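Local structure of A putative transcriptional regulator (Rhodococcus sp., 2HKU) at residues A78-A86 against E97-G105; L138-I147 against I161-W169. The protein probably binds regulatory DNA and controls transcription as a helix-turn-helix regulator of the TetR family. All blocks are in the same frame, centred on the assembly; numbering follows the deposited sequence.

Contact 1 (A78-A86 against E97-G105). With EDO (1,2-ethanediol), chain D.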
# COMPACT_ATOMS: atom_id res chain seq x y z
N ALA A 78 9.93 -10.26 8.91
CA ALA A 78 8.73 -10.86 8.20
C ALA A 78 8.97 -11.43 6.84
O ALA A 78 8.51 -12.52 6.53
CB ALA A 78 7.56 -9.84 8.11
N GLY A 79 9.67 -10.74 5.96
CA GLY A 79 9.99 -11.30 4.67
C GLY A 79 10.88 -12.57 4.79
O GLY A 79 10.67 -13.54 4.07
N LYS A 80 11.89 -12.55 5.66
CA LYS A 80 12.73 -13.77 5.82
C LYS A 80 11.95 -14.96 6.41
O LYS A 80 12.11 -16.09 5.97
CB LYS A 80 13.97 -13.46 6.69
CG LYS A 80 14.98 -14.63 6.67
CD LYS A 80 15.94 -14.47 7.83
CE LYS A 80 17.16 -15.45 7.65
NZ LYS A 80 16.73 -16.85 8.08
N ARG A 81 11.10 -14.68 7.40
CA ARG A 81 10.22 -15.71 7.98
C ARG A 81 9.33 -16.35 6.96
O ARG A 81 9.22 -17.61 6.91
CB ARG A 81 9.47 -15.15 9.19
CG ARG A 81 8.29 -15.99 9.72
CD ARG A 81 8.78 -17.35 10.32
NE ARG A 81 9.97 -17.20 11.14
CZ ARG A 81 10.91 -18.15 11.33
NH1 ARG A 81 10.83 -19.34 10.73
NH2 ARG A 81 11.95 -17.87 12.10
N ALA A 82 8.75 -15.55 6.04
CA ALA A 82 7.95 -16.06 4.97
C ALA A 82 8.75 -16.96 4.04
O ALA A 82 8.28 -18.04 3.68
CB ALA A 82 7.25 -14.86 4.10
N GLU A 83 9.93 -16.50 3.60
CA GLU A 83 10.80 -17.25 2.73
C GLU A 83 11.26 -18.58 3.45
O GLU A 83 11.37 -19.65 2.84
CB GLU A 83 12.01 -16.40 2.35
CG GLU A 83 11.53 -15.22 1.51
CD GLU A 83 12.63 -14.24 1.09
OE1 GLU A 83 13.73 -14.25 1.69
OE2 GLU A 83 12.33 -13.48 0.14
N ASP A 84 11.42 -18.48 4.75
CA ASP A 84 11.96 -19.58 5.52
C ASP A 84 10.91 -20.64 5.61
O ASP A 84 11.21 -21.79 5.28
CB ASP A 84 12.41 -19.09 6.87
CG ASP A 84 13.83 -18.63 6.87
OD1 ASP A 84 14.54 -18.92 5.88
OD2 ASP A 84 14.24 -18.03 7.87
N ASP A 85 9.69 -20.22 5.96
CA ASP A 85 8.52 -21.10 6.11
C ASP A 85 8.13 -21.67 4.78
O ASP A 85 7.69 -22.82 4.73
CB ASP A 85 7.29 -20.46 6.89
CG ASP A 85 7.57 -20.20 8.40
OD1 ASP A 85 8.75 -20.31 8.83
OD2 ASP A 85 6.63 -19.82 9.20
N ALA A 86 8.35 -20.93 3.68
CA ALA A 86 8.16 -21.45 2.33
C ALA A 86 9.13 -22.49 1.86
O ALA A 86 8.79 -23.31 0.99
CB ALA A 86 8.17 -20.32 1.31
N GLU A 97 2.05 -20.61 -1.41
CA GLU A 97 0.94 -20.44 -0.45
C GLU A 97 1.45 -20.10 0.92
O GLU A 97 0.93 -19.28 1.71
CB GLU A 97 0.08 -21.76 -0.35
CG GLU A 97 -1.03 -21.94 -1.35
CD GLU A 97 -1.50 -23.43 -1.53
OE1 GLU A 97 -1.88 -24.04 -0.50
OE2 GLU A 97 -1.48 -23.98 -2.69
N LYS A 98 2.52 -20.79 1.24
CA LYS A 98 3.19 -20.61 2.48
C LYS A 98 3.84 -19.18 2.49
O LYS A 98 3.76 -18.49 3.44
CB LYS A 98 4.26 -21.69 2.58
CG LYS A 98 3.83 -22.97 3.39
CD LYS A 98 4.80 -24.18 2.99
CE LYS A 98 4.20 -25.53 3.51
NZ LYS A 98 3.93 -25.38 4.93
N LEU A 99 4.53 -18.82 1.45
CA LEU A 99 5.22 -17.53 1.48
C LEU A 99 4.16 -16.40 1.60
O LEU A 99 4.19 -15.65 2.51
CB LEU A 99 6.13 -17.41 0.29
CG LEU A 99 7.24 -16.33 0.34
CD1 LEU A 99 8.29 -16.67 -0.72
CD2 LEU A 99 6.64 -14.96 0.05
N VAL A 100 3.15 -16.42 0.74
CA VAL A 100 2.07 -15.37 0.70
C VAL A 100 1.23 -15.40 1.92
O VAL A 100 1.00 -14.39 2.59
CB VAL A 100 1.24 -15.55 -0.62
CG1 VAL A 100 0.11 -14.57 -0.70
CG2 VAL A 100 2.14 -15.40 -1.78
N GLY A 101 0.79 -16.61 2.31
CA GLY A 101 0.11 -16.75 3.60
C GLY A 101 0.84 -16.22 4.79
O GLY A 101 0.20 -15.72 5.71
N SER A 102 2.17 -16.32 4.83
CA SER A 102 2.94 -15.74 5.96
C SER A 102 2.91 -14.21 5.98
O SER A 102 2.62 -13.56 7.01
CB SER A 102 4.44 -16.15 5.88
OG SER A 102 5.10 -15.81 7.10
N LEU A 103 3.27 -13.63 4.84
CA LEU A 103 3.27 -12.13 4.74
C LEU A 103 1.87 -11.56 4.98
O LEU A 103 1.76 -10.60 5.63
CB LEU A 103 3.80 -11.69 3.37
CG LEU A 103 5.29 -12.01 3.16
CD1 LEU A 103 5.57 -11.66 1.76
CD2 LEU A 103 6.19 -11.24 4.23
N LEU A 104 0.80 -12.20 4.47
CA LEU A 104 -0.55 -11.63 4.57
C LEU A 104 -1.20 -11.94 5.88
O LEU A 104 -2.12 -11.24 6.33
CB LEU A 104 -1.45 -12.05 3.40
CG LEU A 104 -0.93 -11.54 2.04
CD1 LEU A 104 -1.80 -11.96 0.85
CD2 LEU A 104 -0.80 -10.02 2.06
N GLY A 105 -0.70 -12.98 6.55
CA GLY A 105 -1.25 -13.33 7.84
C GLY A 105 -0.40 -12.97 9.03
O GLY A 105 -0.48 -11.84 9.53
C1 EDO D . 9.52 -13.11 -1.93
O1 EDO D . 10.63 -14.04 -1.76
C2 EDO D . 9.56 -12.31 -0.65
O2 EDO D . 10.65 -11.38 -0.86
O HOH W 1 6.01 -13.05 7.82
O HOH W 2 4.90 -17.64 8.89
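Helix 63-87 and helix 92-104 form an antiparallel helical hairpin of the all-helical TetR-family regulator, and within it A82 meets L99, S102 and L103. The axes of segments 78-86 and 97-104 approach to 7.7 Å at 150°. Small residues permit this: the CB of A82 lies 3.6 Å from S102 CB and also touches L103 CG and the backbone O of L99. One turn on, A86 CB rests on L99 CB at 3.7 Å; one turn back, L103 CD2 reaches past A82 to the backbone of A78 and G79. No direct hydrogen bond crosses the pair. Instead the S102 hydroxyl, swung anti to its own backbone N (chi1 -168°), meets two waters, one donating to A78 O and the other to D85 OD2. R81 NH1 holds OD1 of the same D85 carboxylate at 3.0 Å, the oxygen lying in the guanidinium plane. On the flank next to helix 125-152, E83 runs out extended, and its OE2 accepts both hydroxyls of an ethanediol, probably picked up from the crystallisation liquor. Replaced by an alanine, E83 would probably leave both diol hydroxyls without this shared acceptor and open a gap beside L99 and A145. L99 packs on the diol's carbons, its CD1 and CD2 each 4.0 Å from EDO C1, while E83 OE2 grips EDO O1 at 2.6 Å.

Contact 2 (L138-I147 against I161-W169). With EDO (1,2-ethanediol), chain D.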
# COMPACT_ATOMS: atom_id res chain seq x y z
N LEU A 138 14.17 -5.93 0.20
CA LEU A 138 12.94 -6.74 0.01
C LEU A 138 12.86 -7.14 -1.45
O LEU A 138 12.59 -8.31 -1.78
CB LEU A 138 11.67 -5.95 0.38
CG LEU A 138 11.43 -5.56 1.83
CD1 LEU A 138 10.19 -4.71 2.16
CD2 LEU A 138 11.35 -6.96 2.66
N HIS A 139 13.08 -6.19 -2.36
CA HIS A 139 12.97 -6.48 -3.80
C HIS A 139 14.06 -7.44 -4.34
O HIS A 139 13.75 -8.38 -5.11
CB HIS A 139 13.02 -5.15 -4.60
CG HIS A 139 11.79 -4.28 -4.43
ND1 HIS A 139 11.81 -2.91 -4.57
CD2 HIS A 139 10.49 -4.59 -4.23
CE1 HIS A 139 10.59 -2.41 -4.42
NE2 HIS A 139 9.76 -3.42 -4.24
N SER A 140 15.30 -7.28 -3.86
CA SER A 140 16.39 -8.29 -4.16
C SER A 140 16.00 -9.65 -3.60
O SER A 140 16.18 -10.69 -4.25
CB SER A 140 17.74 -7.85 -3.50
OG SER A 140 18.11 -6.71 -4.24
N SER A 141 15.52 -9.62 -2.39
CA SER A 141 15.18 -10.82 -1.73
C SER A 141 14.10 -11.57 -2.55
O SER A 141 14.14 -12.80 -2.61
CB SER A 141 14.76 -10.60 -0.26
OG SER A 141 13.37 -10.21 -0.22
N GLY A 142 13.22 -10.84 -3.25
CA GLY A 142 12.13 -11.49 -3.97
C GLY A 142 12.59 -12.11 -5.26
O GLY A 142 12.08 -13.18 -5.66
N GLU A 143 13.52 -11.43 -5.97
CA GLU A 143 14.17 -12.04 -7.11
C GLU A 143 14.77 -13.38 -6.75
O GLU A 143 14.57 -14.34 -7.50
CB GLU A 143 15.31 -11.15 -7.62
CG GLU A 143 14.79 -9.80 -8.13
CD GLU A 143 15.97 -8.86 -8.41
OE1 GLU A 143 17.12 -9.38 -8.42
OE2 GLU A 143 15.72 -7.65 -8.53
N VAL A 144 15.47 -13.45 -5.62
CA VAL A 144 16.36 -14.64 -5.31
C VAL A 144 15.67 -15.75 -4.57
O VAL A 144 16.18 -16.90 -4.53
CB VAL A 144 17.78 -14.32 -4.57
CG1 VAL A 144 18.56 -13.30 -5.33
CG2 VAL A 144 17.68 -13.91 -3.05
N ALA A 145 14.53 -15.44 -3.96
CA ALA A 145 13.76 -16.48 -3.28
C ALA A 145 12.54 -16.87 -4.13
O ALA A 145 12.67 -17.74 -5.01
CB ALA A 145 13.39 -16.00 -1.93
N LEU A 146 11.38 -16.16 -4.00
CA LEU A 146 10.19 -16.45 -4.88
C LEU A 146 10.38 -16.54 -6.38
O LEU A 146 10.03 -17.57 -6.96
CB LEU A 146 9.00 -15.46 -4.62
CG LEU A 146 7.65 -15.77 -5.30
CD1 LEU A 146 7.04 -17.02 -4.63
CD2 LEU A 146 6.70 -14.55 -5.18
N ILE A 147 10.86 -15.50 -7.06
CA ILE A 147 10.87 -15.42 -8.51
C ILE A 147 11.85 -16.50 -9.11
O ILE A 147 11.55 -17.13 -10.11
CB ILE A 147 11.15 -13.94 -9.07
CG1 ILE A 147 10.17 -12.87 -8.50
CG2 ILE A 147 11.12 -13.85 -10.61
CD1 ILE A 147 8.66 -13.17 -8.79
N ILE A 161 13.21 -9.88 -14.15
CA ILE A 161 13.13 -10.42 -12.82
C ILE A 161 13.02 -9.32 -11.70
O ILE A 161 12.35 -9.52 -10.68
CB ILE A 161 14.26 -11.39 -12.55
CG1 ILE A 161 14.02 -12.12 -11.23
CG2 ILE A 161 15.53 -10.73 -12.34
CD1 ILE A 161 15.09 -13.22 -10.88
N ASP A 162 13.66 -8.18 -11.91
CA ASP A 162 13.56 -7.08 -10.98
C ASP A 162 12.11 -6.62 -10.90
O ASP A 162 11.59 -6.46 -9.80
CB ASP A 162 14.54 -5.94 -11.34
CG ASP A 162 14.37 -5.43 -12.75
OD1 ASP A 162 14.26 -6.26 -13.71
OD2 ASP A 162 14.31 -4.20 -12.93
N VAL A 163 11.46 -6.39 -12.07
CA VAL A 163 10.04 -5.91 -12.15
C VAL A 163 9.06 -6.90 -11.53
O VAL A 163 8.13 -6.52 -10.85
CB VAL A 163 9.65 -5.52 -13.62
CG1 VAL A 163 8.18 -5.30 -13.78
CG2 VAL A 163 10.42 -4.29 -14.04
N GLU A 164 9.34 -8.19 -11.69
CA GLU A 164 8.46 -9.19 -11.15
C GLU A 164 8.52 -9.18 -9.63
O GLU A 164 7.52 -9.41 -8.94
CB GLU A 164 8.79 -10.55 -11.73
CG GLU A 164 8.59 -10.67 -13.23
CD GLU A 164 7.14 -11.03 -13.57
OE1 GLU A 164 6.30 -11.11 -12.63
OE2 GLU A 164 6.84 -11.25 -14.76
N SER A 165 9.72 -8.92 -9.07
CA SER A 165 9.83 -8.78 -7.62
C SER A 165 9.04 -7.58 -7.12
O SER A 165 8.43 -7.66 -6.04
CB SER A 165 11.30 -8.70 -7.10
OG SER A 165 11.27 -8.88 -5.65
N LYS A 166 9.13 -6.45 -7.84
CA LYS A 166 8.44 -5.25 -7.44
C LYS A 166 6.93 -5.39 -7.58
O LYS A 166 6.20 -4.78 -6.83
CB LYS A 166 8.92 -4.04 -8.26
CG LYS A 166 10.42 -3.65 -7.94
CD LYS A 166 10.93 -2.61 -8.93
CE LYS A 166 12.37 -2.12 -8.49
NZ LYS A 166 12.55 -0.77 -9.25
N ALA A 167 6.47 -6.14 -8.59
CA ALA A 167 5.04 -6.44 -8.76
C ALA A 167 4.53 -7.28 -7.63
O ALA A 167 3.42 -7.07 -7.13
CB ALA A 167 4.79 -7.16 -10.11
N PHE A 168 5.37 -8.20 -7.17
CA PHE A 168 5.02 -9.03 -6.00
C PHE A 168 4.96 -8.11 -4.71
O PHE A 168 3.99 -8.08 -3.97
CB PHE A 168 6.03 -10.16 -5.77
CG PHE A 168 5.72 -10.98 -4.45
CD1 PHE A 168 4.73 -11.96 -4.44
CD2 PHE A 168 6.41 -10.72 -3.25
CE1 PHE A 168 4.43 -12.70 -3.23
CE2 PHE A 168 6.19 -11.39 -2.04
CZ PHE A 168 5.14 -12.38 -2.00
N TRP A 169 6.02 -7.37 -4.44
CA TRP A 169 6.01 -6.52 -3.25
C TRP A 169 4.92 -5.41 -3.21
O TRP A 169 4.37 -5.15 -2.15
CB TRP A 169 7.44 -5.97 -2.93
CG TRP A 169 8.19 -7.04 -2.09
CD1 TRP A 169 9.18 -7.89 -2.53
CD2 TRP A 169 7.94 -7.36 -0.73
NE1 TRP A 169 9.54 -8.75 -1.49
CE2 TRP A 169 8.78 -8.43 -0.39
CE3 TRP A 169 7.02 -6.88 0.23
CZ2 TRP A 169 8.75 -9.01 0.88
CZ3 TRP A 169 7.02 -7.45 1.50
CH2 TRP A 169 7.92 -8.44 1.84
C1 EDO D . 9.52 -13.11 -1.93
O1 EDO D . 10.63 -14.04 -1.76
C2 EDO D . 9.56 -12.31 -0.65
O2 EDO D . 10.65 -11.38 -0.86
O HOH W 3 7.47 -2.75 -5.36
O HOH W 4 13.60 -6.12 -7.86
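The indole of W169 has L138 CB over one face, 4.0 Å from the centroid of its five-membered ring, and CE2 of neighbouring F168 toward the opposite face; S165 OG and O2 of a bound ethanediol sit at its edge. The H139 imidazole carries K166 CG squarely over the centre of one face, 3.6 Å from the centroid, and meets W169 CB at its edge. On F168, L146 CD2 stands over one face, displaced toward the rim near CD1. These groups fill the crossing of helix 125-152 and helix 161-181, where the axes of segments 138-147 and 161-169 pass at 104°. At its centre G142 faces S165: a CB there would collide with the serine hydroxyl. S165 OG, set anti to the backbone N (chi1 -167°), donates to H139 O at 2.6 Å, in the carbonyl plane on a lone pair, although this oxygen already accepts the helical bond from E143 N. Farther along, I147 and I161 run alongside one another, head to tail, with I147 CG2 a tight 3.4 Å from I161 CG1. E143 OE2 is tied to D162 O through a water. W169 NE1 donates to ethanediol O2 at 2.9 Å, and L146 N, in the wider pi-type turn, donates to O1. K166 lays its CG on the H139 ring and sends NZ to a salt bridge with E192 of the second subunit, so one side chain serves both the helix crossing and the dimer, while the diol supplies oxygens to the indole N-H and the backbone N-H of L146.

From the N terminus, the predicted DNA-binding helices lead into helix 63-87, and contact 1 (78-86 with 97-105) closes a short loop where the chain turns back through helix 92-104. Only after this does helix 125-152 bring in the first half of contact 2, which closes a second short loop onto helix 161-181. The two closures therefore follow in series, neither enclosing nor crossing the other. In space they join, with centres about 14 Å apart: L99 and V100 pack on F168, E83 reaches A145, and one ethanediol bridges both. Together they tie four helices into one bundle, whose helix 161-181 also meets the second subunit.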